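Local coordinates for cytochrome P450 (Rhodococcus erythropolis, PDB 3WEC), which binds heme and hydroxylates the quinoline nitrogen of aurachin alkaloids, a step that confers their antibiotic activity, at residues R32-L37 against L328-R333; S176-L181 against I204-D209; Q278-P283 against R381-E386; N392-M397 against G401-S406. All coordinates share one frame; numbering follows the deposited sequence.

Contact 1. Residues R32-L37 against L328-R333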
loop_
_atom_site.group_PDB
_atom_site.type_symbol
_atom_site.label_atom_id
_atom_site.label_comp_id
_atom_site.label_asym_id
_atom_site.label_seq_id
_atom_site.Cartn_x
_atom_site.Cartn_y
_atom_site.Cartn_z
ATOM N N ARG A 32 -12.727 -15.433 13.802
ATOM C CA ARG A 32 -14.033 -16.068 13.546
ATOM C C ARG A 32 -14.076 -16.615 12.122
ATOM O O ARG A 32 -14.352 -17.784 11.930
ATOM C CB ARG A 32 -15.214 -15.096 13.762
ATOM C CG ARG A 32 -15.643 -14.833 15.202
ATOM C CD ARG A 32 -17.087 -14.354 15.238
ATOM N NE ARG A 32 -17.999 -15.498 15.252
ATOM C CZ ARG A 32 -19.273 -15.487 14.861
ATOM N NH1 ARG A 32 -19.824 -14.381 14.379
ATOM N NH2 ARG A 32 -19.998 -16.597 14.932
ATOM N N LEU A 33 -13.779 -15.764 11.138
ATOM C CA LEU A 33 -13.688 -16.170 9.725
ATOM C C LEU A 33 -12.836 -17.421 9.431
ATOM O O LEU A 33 -13.281 -18.306 8.711
ATOM C CB LEU A 33 -13.196 -15.009 8.847
ATOM C CG LEU A 33 -14.276 -14.072 8.300
ATOM C CD1 LEU A 33 -13.656 -12.954 7.467
ATOM C CD2 LEU A 33 -15.324 -14.819 7.492
ATOM N N ARG A 34 -11.616 -17.471 9.956
ATOM C CA ARG A 34 -10.726 -18.610 9.700
ATOM C C ARG A 34 -11.203 -19.926 10.349
ATOM O O ARG A 34 -11.144 -20.977 9.710
ATOM C CB ARG A 34 -9.290 -18.280 10.108
ATOM C CG ARG A 34 -8.678 -17.120 9.333
ATOM C CD ARG A 34 -7.164 -17.108 9.462
ATOM N NE ARG A 34 -6.746 -16.948 10.852
ATOM C CZ ARG A 34 -6.741 -15.790 11.498
ATOM N NH1 ARG A 34 -7.122 -14.676 10.893
ATOM N NH2 ARG A 34 -6.334 -15.736 12.747
ATOM N N THR A 35 -11.682 -19.881 11.598
ATOM C CA THR A 35 -12.178 -21.104 12.271
ATOM C C THR A 35 -13.498 -21.605 11.669
ATOM O O THR A 35 -13.712 -22.825 11.569
ATOM C CB THR A 35 -12.367 -20.937 13.804
ATOM O OG1 THR A 35 -11.223 -20.305 14.378
ATOM C CG2 THR A 35 -12.572 -22.296 14.494
ATOM N N GLU A 36 -14.368 -20.677 11.261
ATOM C CA GLU A 36 -15.753 -21.021 10.886
ATOM C C GLU A 36 -16.107 -20.893 9.395
ATOM O O GLU A 36 -16.740 -21.798 8.836
ATOM C CB GLU A 36 -16.746 -20.204 11.728
ATOM C CG GLU A 36 -16.606 -20.427 13.227
ATOM C CD GLU A 36 -17.056 -19.237 14.057
ATOM O OE1 GLU A 36 -16.256 -18.769 14.904
ATOM O OE2 GLU A 36 -18.207 -18.778 13.870
ATOM N N LEU A 37 -15.688 -19.781 8.770
ATOM C CA LEU A 37 -16.130 -19.384 7.423
ATOM C C LEU A 37 -14.951 -18.834 6.590
ATOM O O LEU A 37 -14.849 -17.617 6.348
ATOM C CB LEU A 37 -17.239 -18.333 7.559
ATOM C CG LEU A 37 -18.156 -17.871 6.423
ATOM C CD1 LEU A 37 -19.203 -18.917 6.046
ATOM C CD2 LEU A 37 -18.823 -16.566 6.842
ATOM N N LEU A 328 -5.281 -10.333 3.174
ATOM C CA LEU A 328 -3.873 -10.382 3.540
ATOM C C LEU A 328 -3.662 -10.352 5.050
ATOM O O LEU A 328 -2.845 -11.117 5.582
ATOM C CB LEU A 328 -3.155 -9.199 2.895
ATOM C CG LEU A 328 -3.346 -8.876 1.408
ATOM C CD1 LEU A 328 -2.510 -7.652 1.102
ATOM C CD2 LEU A 328 -2.891 -10.015 0.506
ATOM N N ALA A 329 -4.415 -9.478 5.739
ATOM C CA ALA A 329 -4.292 -9.256 7.173
ATOM C C ALA A 329 -4.674 -10.524 7.973
ATOM O O ALA A 329 -3.988 -10.880 8.943
ATOM C CB ALA A 329 -5.134 -8.056 7.602
ATOM N N SER A 330 -5.740 -11.197 7.540
ATOM C CA SER A 330 -6.176 -12.473 8.107
ATOM C C SER A 330 -5.162 -13.621 7.896
ATOM O O SER A 330 -4.685 -14.207 8.863
ATOM C CB SER A 330 -7.537 -12.850 7.530
ATOM O OG SER A 330 -8.080 -13.916 8.232
ATOM N N GLY A 331 -4.824 -13.911 6.644
ATOM C CA GLY A 331 -3.842 -14.930 6.332
ATOM C C GLY A 331 -2.592 -14.776 7.166
ATOM O O GLY A 331 -2.149 -15.719 7.768
ATOM N N ASN A 332 -2.043 -13.568 7.225
ATOM C CA ASN A 332 -0.833 -13.295 8.000
ATOM C C ASN A 332 -0.847 -13.818 9.443
ATOM O O ASN A 332 0.201 -14.269 9.952
ATOM C CB ASN A 332 -0.534 -11.805 7.985
ATOM C CG ASN A 332 0.020 -11.331 6.637
ATOM O OD1 ASN A 332 0.346 -12.140 5.763
ATOM N ND2 ASN A 332 0.087 -10.015 6.452
ATOM N N ARG A 333 -2.018 -13.734 10.100
ATOM C CA ARG A 333 -2.146 -14.103 11.501
ATOM C C ARG A 333 -1.931 -15.614 11.694
ATOM O O ARG A 333 -1.633 -16.077 12.794
ATOM C CB ARG A 333 -3.471 -13.599 12.126
ATOM C CG ARG A 333 -3.568 -12.081 12.299
ATOM C CD ARG A 333 -2.315 -11.510 12.958
ATOM N NE ARG A 333 -2.384 -10.063 13.218
ATOM C CZ ARG A 333 -2.908 -9.552 14.333
ATOM N NH1 ARG A 333 -3.412 -10.364 15.270
ATOM N NH2 ARG A 333 -2.934 -8.246 14.519
#
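In the short K′ helix of the P450 fold, residues 328-333, Ser-330 takes up the guanidinium of Arg-34, which reaches across from the N-terminal helix 27-36. The hydrogen bond runs from Arg-34 NH1 to Ser-330 OG, 2.9 Å long with an angle of 155° at the hydrogen, and OG lies almost exactly in the guanidinium plane. The Arg-34 chain bends at its third torsion (chi3 -61°), and this turn folds NH1 back beside the hydroxyl that its own CG already approaches to 3.4 Å. One face of the guanidinium lies beneath the carbonyl oxygen Ser-330 O; NH1 comes within 3.2 Å of Ser-330 O, at an angle too poor for a bond. Ser-330 OG is also bonded to Ala-50 O, so the buried hydroxyl has two polar partners. The same K′ helix meets the family's ExxR motif, where the backbone oxygen of Asn-332 is bonded to Arg-295. Farther along, Arg-333 offers only its aliphatic root to Arg-34, with CB 3.6 Å from NH2 of Arg-34. Its chain then turns off to a salt bridge with Asp-340 and a bond to Phe-296 O, leaving Arg-333 NH1 6.6 Å from Arg-34 NH2.

Contact 2. Residues S176-L181 against I204-D209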
loop_
_atom_site.group_PDB
_atom_site.type_symbol
_atom_site.label_atom_id
_atom_site.label_comp_id
_atom_site.label_asym_id
_atom_site.label_seq_id
_atom_site.Cartn_x
_atom_site.Cartn_y
_atom_site.Cartn_z
ATOM N N SER A 176 4.401 17.806 -3.683
ATOM C CA SER A 176 3.938 17.490 -2.353
ATOM C C SER A 176 2.445 17.813 -2.214
ATOM O O SER A 176 1.714 17.086 -1.561
ATOM C CB SER A 176 4.768 18.262 -1.322
ATOM O OG SER A 176 4.178 18.156 -0.056
ATOM N N GLU A 177 1.976 18.891 -2.829
ATOM C CA GLU A 177 0.523 19.153 -2.832
ATOM C C GLU A 177 -0.288 18.104 -3.615
ATOM O O GLU A 177 -1.207 17.460 -3.070
ATOM C CB GLU A 177 0.213 20.540 -3.364
ATOM C CG GLU A 177 0.174 21.614 -2.268
ATOM C CD GLU A 177 -0.101 22.973 -2.858
ATOM O OE1 GLU A 177 0.006 23.106 -4.119
ATOM O OE2 GLU A 177 -0.414 23.913 -2.076
ATOM N N TRP A 178 0.067 17.901 -4.882
ATOM C CA TRP A 178 -0.493 16.760 -5.631
ATOM C C TRP A 178 -0.478 15.485 -4.801
ATOM O O TRP A 178 -1.451 14.695 -4.776
ATOM C CB TRP A 178 0.222 16.569 -6.984
ATOM C CG TRP A 178 -0.001 17.682 -7.985
ATOM C CD1 TRP A 178 -1.162 18.432 -8.182
ATOM C CD2 TRP A 178 0.952 18.210 -8.982
ATOM N NE1 TRP A 178 -0.987 19.360 -9.163
ATOM C CE2 TRP A 178 0.248 19.273 -9.695
ATOM C CE3 TRP A 178 2.261 17.900 -9.349
ATOM C CZ2 TRP A 178 0.850 20.006 -10.718
ATOM C CZ3 TRP A 178 2.860 18.644 -10.372
ATOM C CH2 TRP A 178 2.165 19.668 -11.051
ATOM N N SER A 179 0.620 15.253 -4.106
ATOM C CA SER A 179 0.834 13.884 -3.535
ATOM C C SER A 179 -0.142 13.707 -2.392
ATOM O O SER A 179 -0.657 12.637 -2.132
ATOM C CB SER A 179 2.269 13.706 -3.051
ATOM O OG SER A 179 3.110 13.656 -4.182
ATOM N N ASN A 180 -0.472 14.823 -1.791
ATOM C CA ASN A 180 -1.454 14.847 -0.767
ATOM C C ASN A 180 -2.907 14.574 -1.255
ATOM O O ASN A 180 -3.623 13.776 -0.658
ATOM C CB ASN A 180 -1.333 16.228 -0.136
ATOM C CG ASN A 180 -2.126 16.346 1.093
ATOM O OD1 ASN A 180 -1.632 16.026 2.192
ATOM N ND2 ASN A 180 -3.362 16.818 0.953
ATOM N N LEU A 181 -3.388 15.318 -2.266
ATOM C CA LEU A 181 -4.683 15.063 -2.892
ATOM C C LEU A 181 -4.728 13.632 -3.481
ATOM O O LEU A 181 -5.754 12.941 -3.443
ATOM C CB LEU A 181 -4.863 16.033 -4.037
ATOM C CG LEU A 181 -5.329 17.500 -3.719
ATOM C CD1 LEU A 181 -6.117 17.524 -2.440
ATOM C CD2 LEU A 181 -4.164 18.480 -3.742
ATOM N N ILE A 204 -5.319 14.396 -10.128
ATOM C CA ILE A 204 -4.973 13.343 -11.033
ATOM C C ILE A 204 -4.620 13.932 -12.392
ATOM O O ILE A 204 -3.609 13.522 -13.007
ATOM C CB ILE A 204 -6.068 12.235 -11.129
ATOM C CG1 ILE A 204 -6.184 11.474 -9.792
ATOM C CG2 ILE A 204 -5.808 11.266 -12.307
ATOM C CD1 ILE A 204 -7.508 10.735 -9.659
ATOM N N GLU A 205 -5.424 14.884 -12.856
ATOM C CA GLU A 205 -5.257 15.449 -14.205
ATOM C C GLU A 205 -3.992 16.307 -14.311
ATOM O O GLU A 205 -3.173 16.094 -15.227
ATOM C CB GLU A 205 -6.508 16.243 -14.648
ATOM C CG GLU A 205 -7.804 15.424 -14.682
ATOM C CD GLU A 205 -9.001 16.184 -15.269
ATOM O OE1 GLU A 205 -9.444 15.797 -16.382
ATOM O OE2 GLU A 205 -9.501 17.169 -14.647
ATOM N N GLU A 206 -3.835 17.240 -13.358
ATOM C CA GLU A 206 -2.674 18.136 -13.300
ATOM C C GLU A 206 -1.315 17.440 -13.111
ATOM O O GLU A 206 -0.307 17.971 -13.567
ATOM C CB GLU A 206 -2.864 19.227 -12.239
ATOM C CG GLU A 206 -4.178 19.989 -12.389
ATOM C CD GLU A 206 -4.437 21.048 -11.311
ATOM O OE1 GLU A 206 -3.626 21.209 -10.386
ATOM O OE2 GLU A 206 -5.472 21.738 -11.397
ATOM N N SER A 207 -1.279 16.276 -12.453
ATOM C CA SER A 207 -0.018 15.599 -12.172
ATOM C C SER A 207 0.344 14.666 -13.341
ATOM O O SER A 207 1.526 14.425 -13.647
ATOM C CB SER A 207 -0.075 14.815 -10.835
ATOM O OG SER A 207 -1.054 13.801 -10.886
ATOM N N ILE A 208 -0.682 14.169 -14.018
ATOM C CA ILE A 208 -0.483 13.519 -15.286
ATOM C C ILE A 208 -0.013 14.531 -16.367
ATOM O O ILE A 208 0.896 14.201 -17.151
ATOM C CB ILE A 208 -1.738 12.718 -15.719
ATOM C CG1 ILE A 208 -1.785 11.399 -14.934
ATOM C CG2 ILE A 208 -1.722 12.453 -17.240
ATOM C CD1 ILE A 208 -3.106 10.670 -15.086
ATOM N N ASP A 209 -0.619 15.724 -16.410
ATOM C CA ASP A 209 -0.184 16.780 -17.360
ATOM C C ASP A 209 1.296 17.103 -17.148
ATOM O O ASP A 209 2.134 17.032 -18.082
ATOM C CB ASP A 209 -1.005 18.083 -17.204
ATOM C CG ASP A 209 -1.896 18.368 -18.406
ATOM O OD1 ASP A 209 -2.848 17.587 -18.654
ATOM O OD2 ASP A 209 -1.633 19.376 -19.114
#
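Two helical turns meet where Trp-178, on helix 172-182, faces Ser-207 on helix 194-216; their CA atoms stand 6.7 Å apart. At this spacing the indole lies flat against the backbone turn of the partner helix. The first torsion of Trp-178 sets CG beside its backbone N (chi1 -67°), which carries the ring out into the space between the helices. One face of the indole rests on the turn at Glu-206 and Ser-207. Ser-207 CA makes a CH-pi contact with the six-membered ring, 4.3 Å from its centroid and only 12° off the normal. Ser-207 CB packs on the same face beside the CG-CD2 bond, 4.0 Å from Trp-178 CD2. There too the carbonyl oxygen of Glu-206 sits 3.6 Å above the ring plane, displaced toward the rim. The indole edge is used as well: Trp-178 NE1 points at Glu-206 OE1 in a nearly straight (167°) but long and weak hydrogen bond of 3.4 Å. The extended Glu-206 chain rises past the ring, its carboxylate turned steeply to the indole plane. Ser-207 OG instead bonds to Ala-203 O within its own helix, and Tyr-210, one turn on, meets the indole with its ring. These two helices correspond to F and G, the P450 pair that roofs the active site; beneath them runs the long αI helix, 240-271, whose Leu-248 touches Ile-204, Ser-207 and Ile-208 and whose Thr-251 touches Ser-179, while helix 155-165 borders Ser-176 and Ser-179 through Val-158.

Contact 3. Residues Q278-P283 against R381-E386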
loop_
_atom_site.group_PDB
_atom_site.type_symbol
_atom_site.label_atom_id
_atom_site.label_comp_id
_atom_site.label_asym_id
_atom_site.label_seq_id
_atom_site.Cartn_x
_atom_site.Cartn_y
_atom_site.Cartn_z
ATOM N N GLN A 278 13.960 -5.091 22.570
ATOM C CA GLN A 278 14.700 -6.078 21.768
ATOM C C GLN A 278 15.425 -5.454 20.571
ATOM O O GLN A 278 16.590 -5.768 20.330
ATOM C CB GLN A 278 13.748 -7.160 21.244
ATOM C CG GLN A 278 12.944 -7.880 22.315
ATOM C CD GLN A 278 13.575 -9.190 22.749
ATOM O OE1 GLN A 278 14.687 -9.227 23.293
ATOM N NE2 GLN A 278 12.856 -10.282 22.517
ATOM N N VAL A 279 14.731 -4.583 19.827
ATOM C CA VAL A 279 15.307 -3.939 18.641
ATOM C C VAL A 279 16.504 -3.013 18.982
ATOM O O VAL A 279 17.628 -3.113 18.374
ATOM C CB VAL A 279 14.241 -3.199 17.788
ATOM C CG1 VAL A 279 14.888 -2.422 16.649
ATOM C CG2 VAL A 279 13.203 -4.177 17.251
ATOM N N ARG A 280 16.247 -2.030 19.869
ATOM C CA ARG A 280 17.290 -1.104 20.352
ATOM C C ARG A 280 18.521 -1.834 20.955
ATOM O O ARG A 280 19.674 -1.358 20.826
ATOM C CB ARG A 280 16.729 -0.046 21.353
ATOM C CG ARG A 280 17.790 0.964 21.828
ATOM C CD ARG A 280 17.324 1.884 22.955
ATOM N NE ARG A 280 17.241 1.184 24.238
ATOM C CZ ARG A 280 16.173 0.497 24.637
ATOM N NH1 ARG A 280 15.095 0.423 23.851
ATOM N NH2 ARG A 280 16.178 -0.125 25.804
ATOM N N ALA A 281 18.269 -2.985 21.593
ATOM C CA ALA A 281 19.345 -3.828 22.126
ATOM C C ALA A 281 19.919 -4.850 21.133
ATOM O O ALA A 281 21.063 -5.257 21.291
ATOM C CB ALA A 281 18.919 -4.514 23.426
ATOM N N ASN A 282 19.142 -5.266 20.129
ATOM C CA ASN A 282 19.613 -6.226 19.111
ATOM C C ASN A 282 19.370 -5.735 17.691
ATOM O O ASN A 282 18.400 -6.152 17.054
ATOM C CB ASN A 282 18.918 -7.583 19.249
ATOM C CG ASN A 282 18.808 -8.047 20.677
ATOM O OD1 ASN A 282 19.787 -8.067 21.405
ATOM N ND2 ASN A 282 17.598 -8.435 21.083
ATOM N N PRO A 283 20.262 -4.878 17.173
ATOM C CA PRO A 283 20.020 -4.197 15.885
ATOM C C PRO A 283 20.111 -5.088 14.647
ATOM O O PRO A 283 19.664 -4.674 13.577
ATOM C CB PRO A 283 21.092 -3.105 15.831
ATOM C CG PRO A 283 21.997 -3.332 17.015
ATOM C CD PRO A 283 21.583 -4.574 17.746
ATOM N N ARG A 381 17.590 6.533 18.547
ATOM C CA ARG A 381 17.250 7.809 19.178
ATOM C C ARG A 381 16.422 7.716 20.496
ATOM O O ARG A 381 16.620 8.515 21.416
ATOM C CB ARG A 381 16.495 8.671 18.158
ATOM C CG ARG A 381 16.339 10.102 18.622
ATOM C CD ARG A 381 16.008 11.107 17.518
ATOM N NE ARG A 381 16.131 12.404 18.164
ATOM C CZ ARG A 381 17.283 13.073 18.285
ATOM N NH1 ARG A 381 18.395 12.618 17.711
ATOM N NH2 ARG A 381 17.304 14.219 18.940
ATOM N N TYR A 382 15.497 6.759 20.579
ATOM C CA TYR A 382 14.486 6.754 21.654
ATOM C C TYR A 382 14.474 5.458 22.458
ATOM O O TYR A 382 14.618 4.367 21.906
ATOM C CB TYR A 382 13.062 7.062 21.092
ATOM C CG TYR A 382 12.950 8.394 20.355
ATOM C CD1 TYR A 382 13.218 9.590 21.020
ATOM C CD2 TYR A 382 12.590 8.461 18.998
ATOM C CE1 TYR A 382 13.138 10.808 20.377
ATOM C CE2 TYR A 382 12.506 9.691 18.330
ATOM C CZ TYR A 382 12.793 10.862 19.041
ATOM O OH TYR A 382 12.732 12.106 18.473
ATOM N N ARG A 383 14.319 5.585 23.772
ATOM C CA ARG A 383 14.201 4.408 24.654
ATOM C C ARG A 383 12.759 3.859 24.712
ATOM O O ARG A 383 12.560 2.647 24.846
ATOM C CB ARG A 383 14.765 4.664 26.070
ATOM C CG ARG A 383 13.763 5.121 27.141
ATOM C CD ARG A 383 13.937 4.439 28.512
ATOM N NE ARG A 383 15.330 4.095 28.790
ATOM C CZ ARG A 383 15.926 2.967 28.399
ATOM N NH1 ARG A 383 15.257 2.047 27.717
ATOM N NH2 ARG A 383 17.201 2.756 28.684
ATOM N N SER A 384 11.771 4.750 24.619
ATOM C CA SER A 384 10.366 4.353 24.663
ATOM C C SER A 384 9.530 5.207 23.706
ATOM O O SER A 384 9.876 6.362 23.392
ATOM C CB SER A 384 9.817 4.457 26.087
ATOM O OG SER A 384 9.613 5.810 26.439
ATOM N N ILE A 385 8.460 4.606 23.200
ATOM C CA ILE A 385 7.437 5.354 22.484
ATOM C C ILE A 385 6.077 4.921 23.025
ATOM O O ILE A 385 5.841 3.748 23.299
ATOM C CB ILE A 385 7.556 5.264 20.928
ATOM C CG1 ILE A 385 6.314 4.664 20.271
ATOM C CG2 ILE A 385 8.850 4.597 20.467
ATOM C CD1 ILE A 385 5.411 5.724 19.669
ATOM N N GLU A 386 5.208 5.892 23.236
ATOM C CA GLU A 386 3.840 5.596 23.630
ATOM C C GLU A 386 2.841 6.470 22.881
ATOM O O GLU A 386 2.964 7.697 22.846
ATOM C CB GLU A 386 3.676 5.735 25.130
ATOM C CG GLU A 386 4.383 6.948 25.692
ATOM C CD GLU A 386 5.033 6.691 27.042
ATOM O OE1 GLU A 386 4.310 6.688 28.059
ATOM O OE2 GLU A 386 6.280 6.523 27.079
#
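The guanidinium of Arg-280 has NH1 of Arg-383 over one of its faces, while Arg-383 presents an edge, with Arg-280 NH2 near its plane. The two planes stand almost at right angles, 84° apart, in an edge-to-face meeting of like charges. Arg-280 NH2 and Arg-383 NH1 are 3.0 Å apart; both are donors, so no hydrogen bond joins them and the approach should be repulsive. Since the first three torsions of Arg-383 are all far from staggered values, that close spacing is doubtful. Arg-280 also lies against the other backbone: its CD packs 3.8 Å from Tyr-382 O, and its NH1 lies 3.5 Å from Arg-383 O. With CG trans to the backbone N (chi1 -178°), the Arg-280 chain leaves its helix toward these carbonyls before bending. Beyond the contact, the Tyr-382 ring carries Arg-381 CG over the centre of one face, 3.6 Å above its plane, and its hydroxyl is bonded to Val-139 O. Arg-381 is in turn salt-bridged to Glu-143. The arrangement joins the end of the J helix, 273-281, to the turn leading from the L helix, 364-381, into strand 384-387, which pairs with strand 407-410 as in the small β3 sheet of P450s.

Contact 4. Residues N392-M397 against G401-S406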
loop_
_atom_site.group_PDB
_atom_site.type_symbol
_atom_site.label_atom_id
_atom_site.label_comp_id
_atom_site.label_asym_id
_atom_site.label_seq_id
_atom_site.Cartn_x
_atom_site.Cartn_y
_atom_site.Cartn_z
ATOM N N ASN A 392 -8.059 6.597 16.369
ATOM C CA ASN A 392 -8.936 6.847 15.239
ATOM C C ASN A 392 -8.247 6.467 13.928
ATOM O O ASN A 392 -7.175 6.973 13.613
ATOM C CB ASN A 392 -9.327 8.330 15.220
ATOM C CG ASN A 392 -10.187 8.715 16.416
ATOM O OD1 ASN A 392 -11.189 8.050 16.711
ATOM N ND2 ASN A 392 -9.808 9.792 17.104
ATOM N N TYR A 393 -8.887 5.573 13.182
ATOM C CA TYR A 393 -8.394 5.072 11.921
ATOM C C TYR A 393 -8.999 5.799 10.724
ATOM O O TYR A 393 -10.134 6.233 10.779
ATOM C CB TYR A 393 -8.661 3.570 11.834
ATOM C CG TYR A 393 -7.748 2.815 12.733
ATOM C CD1 TYR A 393 -6.516 2.367 12.262
ATOM C CD2 TYR A 393 -8.088 2.545 14.062
ATOM C CE1 TYR A 393 -5.644 1.679 13.091
ATOM C CE2 TYR A 393 -7.217 1.846 14.895
ATOM C CZ TYR A 393 -5.987 1.423 14.396
ATOM O OH TYR A 393 -5.077 0.727 15.169
ATOM N N LYS A 394 -8.207 5.946 9.660
ATOM C CA LYS A 394 -8.659 6.529 8.396
ATOM C C LYS A 394 -9.874 5.760 7.843
ATOM O O LYS A 394 -10.027 4.562 8.092
ATOM C CB LYS A 394 -7.515 6.582 7.373
ATOM C CG LYS A 394 -6.669 7.856 7.452
ATOM C CD LYS A 394 -5.371 7.815 6.637
ATOM C CE LYS A 394 -4.967 9.272 6.339
ATOM N NZ LYS A 394 -3.534 9.507 5.967
ATOM N N PRO A 395 -10.788 6.458 7.153
ATOM C CA PRO A 395 -11.814 5.630 6.526
ATOM C C PRO A 395 -11.276 4.891 5.295
ATOM O O PRO A 395 -10.127 5.125 4.870
ATOM C CB PRO A 395 -12.912 6.647 6.176
ATOM C CG PRO A 395 -12.714 7.765 7.179
ATOM C CD PRO A 395 -11.204 7.867 7.264
ATOM N N GLY A 396 -12.069 3.965 4.772
ATOM C CA GLY A 396 -11.771 3.337 3.503
ATOM C C GLY A 396 -11.999 1.849 3.535
ATOM O O GLY A 396 -12.124 1.265 4.595
ATOM N N MET A 397 -12.026 1.226 2.365
ATOM C CA MET A 397 -12.433 -0.179 2.257
ATOM C C MET A 397 -11.314 -1.188 2.497
ATOM O O MET A 397 -11.537 -2.183 3.173
ATOM C CB MET A 397 -13.117 -0.451 0.916
ATOM C CG MET A 397 -14.581 -0.055 0.906
ATOM S SD MET A 397 -15.519 -0.741 -0.486
ATOM C CE MET A 397 -14.421 -2.102 -0.992
ATOM N N GLY A 401 -4.843 2.321 8.769
ATOM C CA GLY A 401 -3.821 3.089 9.459
ATOM C C GLY A 401 -4.506 4.248 10.148
ATOM O O GLY A 401 -5.628 4.586 9.801
ATOM N N PRO A 402 -3.824 4.867 11.117
ATOM C CA PRO A 402 -4.397 5.961 11.912
ATOM C C PRO A 402 -4.551 7.293 11.137
ATOM O O PRO A 402 -3.723 7.640 10.275
ATOM C CB PRO A 402 -3.383 6.099 13.054
ATOM C CG PRO A 402 -2.084 5.624 12.441
ATOM C CD PRO A 402 -2.514 4.436 11.653
ATOM N N GLU A 403 -5.601 8.038 11.490
ATOM C CA GLU A 403 -5.898 9.349 10.905
ATOM C C GLU A 403 -5.010 10.434 11.531
ATOM O O GLU A 403 -4.514 11.299 10.828
ATOM C CB GLU A 403 -7.425 9.682 11.088
ATOM C CG GLU A 403 -7.877 11.101 10.734
ATOM C CD GLU A 403 -9.217 11.157 10.001
ATOM O OE1 GLU A 403 -10.210 11.678 10.579
ATOM O OE2 GLU A 403 -9.273 10.695 8.825
ATOM N N THR A 404 -4.896 10.388 12.862
ATOM C CA THR A 404 -4.092 11.277 13.709
ATOM C C THR A 404 -3.328 10.388 14.714
ATOM O O THR A 404 -3.645 9.199 14.864
ATOM C CB THR A 404 -4.920 12.343 14.512
ATOM O OG1 THR A 404 -5.720 11.726 15.535
ATOM C CG2 THR A 404 -5.776 13.268 13.627
ATOM N N LEU A 405 -2.333 10.941 15.408
ATOM C CA LEU A 405 -1.544 10.123 16.344
ATOM C C LEU A 405 -0.752 11.023 17.280
ATOM O O LEU A 405 0.026 11.871 16.820
ATOM C CB LEU A 405 -0.625 9.158 15.562
ATOM C CG LEU A 405 -0.071 7.914 16.278
ATOM C CD1 LEU A 405 -1.172 6.929 16.693
ATOM C CD2 LEU A 405 0.950 7.226 15.385
ATOM N N SER A 406 -1.003 10.905 18.585
ATOM C CA SER A 406 -0.198 11.614 19.585
ATOM C C SER A 406 0.794 10.645 20.161
ATOM O O SER A 406 0.404 9.601 20.673
ATOM C CB SER A 406 -1.067 12.156 20.707
ATOM O OG SER A 406 -2.299 12.484 20.123
HETATM O O HOH W 1 -7.582 3.577 7.599
#
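Tyr-393 and Pro-402 face each other as a non-hydrogen-bonded antiparallel pair, CA to CA 4.1 Å, with a backbone hydrogen bond to either side. Glu-403 N donates to Asn-392 O at 2.8 Å, and Lys-394 N donates to Gly-401 O at 2.9 Å; both are nearly straight, at 173° and 164°. This is a single bridge, and the touching parts are splayed. A water links the two segments toward the turn, bonded to Lys-394 O at 2.7 Å and to Gly-401 N at 3.2 Å. The Tyr-393 ring lies obliquely beside the Gly-401 to Pro-402 peptide, its CD1 3.4 Å from Gly-401 O and Gly-401 N at its edge. The extended chain of Lys-394 runs past Glu-403, its CG 3.8 Å from Glu-403 CA, and continues to a salt bridge with Glu-154. Glu-403 starts with CG opposite its own N (chi1 171°) and then bends, which brings OE2 against the ring of Pro-395, 3.8 Å from CD; its carboxylate makes no ion pair with Lys-394. Farther out, Arg-400 forms a cation-pi contact with Tyr-393. The hairpin corresponds to the β4 region of P450s, whose turn reaches into the active site, and Met-397 touches the bound aurachin intermediate. It packs against two helices: the αI helix, 240-271, with Ile-267 against Tyr-393, Pro-402 and Leu-405, and helix 148-153, with Val-149 against Lys-394, Pro-402 and Leu-405; Ser-406 then leads into strand 407-410, which pairs with strand 384-387.

How the contacts relate
The four contacts are spread over the P450 fold and none touches another. Contacts 1 and 2 lie on opposite sides of the chain's centre, their centres 37 Å apart, and contact 2 is nested in the loop that contact 1 closes. Contact 3 crosses contact 1 along the chain, whereas contact 4 comes after the other three have closed. Contacts 3 and 4 come nearest, about 4 Å between nearest atoms, because contact 4 is formed within the excursion between the paired strands 384-387 and 407-410. Contact 4 also shares helix 240-271 with contact 2, so substrate roof and substrate-touching hairpin pack on different parts of one central helix.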